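Local coordinates for protease lasA (Pseudomonas aeruginosa, PDB 3IT5), which cuts pentaglycine cross-links of staphylococcal peptidoglycan as a zinc-dependent M23 endopeptidase and contributes to breakdown of host elastin, at residues A53-T58 and V69-G74. Numbering follows the deposited sequence.
Sequences AAHAGT and VTHPSG
T58 and T70 form an antiparallel hydrogen-bonded pair at the open end of the β-hairpin made by strands 57-63 and 66-70, within the M23 peptidase fold. Two backbone bonds establish the register: T58 N to T70 O at 2.7 Å and T70 N to T58 O at 2.8 Å. Both threonine side chains lie on one face of the sheet, and the T58 hydroxyl is hydrogen-bonded to Q92 OE1.

Just before strand 57-63, H71, which follows strand 66-70, holds the chain through A56 O. The side chain of H71 can be traced outward: CB lies 3.6 Å from A56 O and also packs against H55 ND1, a chi1 of -163° sets CG anti to the backbone N and near the same oxygen, and ND1 then donates to A56 O at 2.7 Å. That oxygen lies in the H71 ring plane, and the bond is nearly straight (167° at the hydrogen). Beyond it, H71 CE1 passes A56 O at 3.8 Å, while P72 CD lies over one ring face, toward the rim. H55 ND1 is a second, local donor, so A56 O is gripped by two N-H groups arriving from opposite faces of its carbonyl plane.

V69 CG1 sits over one face of the H55 ring, 4.0 Å from the centroid, a CH-pi contact. G57 CA comes to 3.2 Å from T70 O, so the two backbones run close. Deeper in, where V69 and A53 both touch V93 and L99, V69 CG2 meets A53 CB at 4.3 Å.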
loop_
_atom_site.group_PDB
_atom_site.type_symbol
_atom_site.label_atom_id
_atom_site.label_comp_id
_atom_site.label_asym_id
_atom_site.label_seq_id
_atom_site.Cartn_x
_atom_site.Cartn_y
_atom_site.Cartn_z
ATOM N N ALA A 53 8.493 -0.565 -3.585
ATOM C CA ALA A 53 8.084 0.788 -3.943
ATOM C C ALA A 53 6.993 0.762 -5.006
ATOM O O ALA A 53 7.110 0.078 -6.027
ATOM C CB ALA A 53 9.278 1.603 -4.426
ATOM N N ALA A 54 5.926 1.509 -4.750
ATOM C CA ALA A 54 4.814 1.609 -5.682
ATOM C C ALA A 54 5.169 2.496 -6.874
ATOM O O ALA A 54 4.506 2.447 -7.909
ATOM C CB ALA A 54 3.588 2.129 -4.973
ATOM N N HIS A 55 6.227 3.291 -6.722
ATOM C CA HIS A 55 6.654 4.228 -7.755
ATOM C C HIS A 55 8.108 4.663 -7.583
ATOM O O HIS A 55 8.739 4.392 -6.548
ATOM C CB HIS A 55 5.759 5.471 -7.728
ATOM C CG HIS A 55 5.760 6.180 -6.411
ATOM N ND1 HIS A 55 6.591 7.244 -6.138
ATOM C CD2 HIS A 55 5.031 5.976 -5.288
ATOM C CE1 HIS A 55 6.376 7.665 -4.904
ATOM N NE2 HIS A 55 5.436 6.908 -4.365
ATOM N N ALA A 56 8.614 5.347 -8.609
ATOM C CA ALA A 56 9.906 6.019 -8.572
ATOM C C ALA A 56 9.882 7.198 -7.605
ATOM O O ALA A 56 8.866 7.884 -7.475
ATOM C CB ALA A 56 10.289 6.504 -9.972
ATOM N N GLY A 57 11.008 7.425 -6.935
ATOM C CA GLY A 57 11.151 8.558 -6.028
ATOM C C GLY A 57 12.230 8.370 -4.983
ATOM O O GLY A 57 13.097 7.492 -5.111
ATOM N N THR A 58 12.166 9.198 -3.942
ATOM C CA THR A 58 13.194 9.224 -2.900
ATOM C C THR A 58 12.704 8.574 -1.610
ATOM O O THR A 58 11.591 8.849 -1.149
ATOM C CB THR A 58 13.645 10.662 -2.588
ATOM O OG1 THR A 58 13.945 11.351 -3.806
ATOM C CG2 THR A 58 14.882 10.676 -1.681
ATOM N N VAL A 69 8.156 6.871 0.149
ATOM C CA VAL A 69 8.771 7.067 -1.164
ATOM C C VAL A 69 8.151 8.313 -1.796
ATOM O O VAL A 69 6.935 8.384 -1.987
ATOM C CB VAL A 69 8.619 5.817 -2.076
ATOM C CG1 VAL A 69 9.288 6.038 -3.435
ATOM C CG2 VAL A 69 9.218 4.586 -1.397
ATOM N N THR A 70 8.992 9.301 -2.100
ATOM C CA THR A 70 8.517 10.606 -2.542
ATOM C C THR A 70 8.976 10.933 -3.963
ATOM O O THR A 70 10.180 11.015 -4.233
ATOM C CB THR A 70 8.977 11.715 -1.569
ATOM O OG1 THR A 70 8.625 11.349 -0.224
ATOM C CG2 THR A 70 8.339 13.057 -1.929
ATOM N N HIS A 71 8.006 11.110 -4.858
ATOM C CA HIS A 71 8.254 11.453 -6.263
ATOM C C HIS A 71 8.497 12.965 -6.401
ATOM O O HIS A 71 8.023 13.741 -5.565
ATOM C CB HIS A 71 7.056 11.008 -7.114
ATOM C CG HIS A 71 7.335 10.930 -8.585
ATOM N ND1 HIS A 71 8.030 9.886 -9.158
ATOM C CD2 HIS A 71 6.994 11.754 -9.603
ATOM C CE1 HIS A 71 8.118 10.078 -10.462
ATOM N NE2 HIS A 71 7.494 11.204 -10.759
ATOM N N PRO A 72 9.255 13.392 -7.436
ATOM C CA PRO A 72 9.413 14.840 -7.683
ATOM C C PRO A 72 8.088 15.581 -7.931
ATOM O O PRO A 72 8.023 16.798 -7.760
ATOM C CB PRO A 72 10.290 14.885 -8.936
ATOM C CG PRO A 72 11.075 13.611 -8.883
ATOM C CD PRO A 72 10.144 12.593 -8.299
ATOM N N SER A 73 7.046 14.848 -8.316
ATOM C CA SER A 73 5.708 15.421 -8.497
ATOM C C SER A 73 5.074 15.930 -7.197
ATOM O O SER A 73 4.138 16.732 -7.228
ATOM C CB SER A 73 4.775 14.403 -9.151
ATOM O OG SER A 73 4.860 14.481 -10.558
ATOM N N GLY A 74 5.587 15.461 -6.061
ATOM C CA GLY A 74 4.952 15.711 -4.772
ATOM C C GLY A 74 4.229 14.459 -4.311
ATOM O O GLY A 74 4.218 14.143 -3.116
#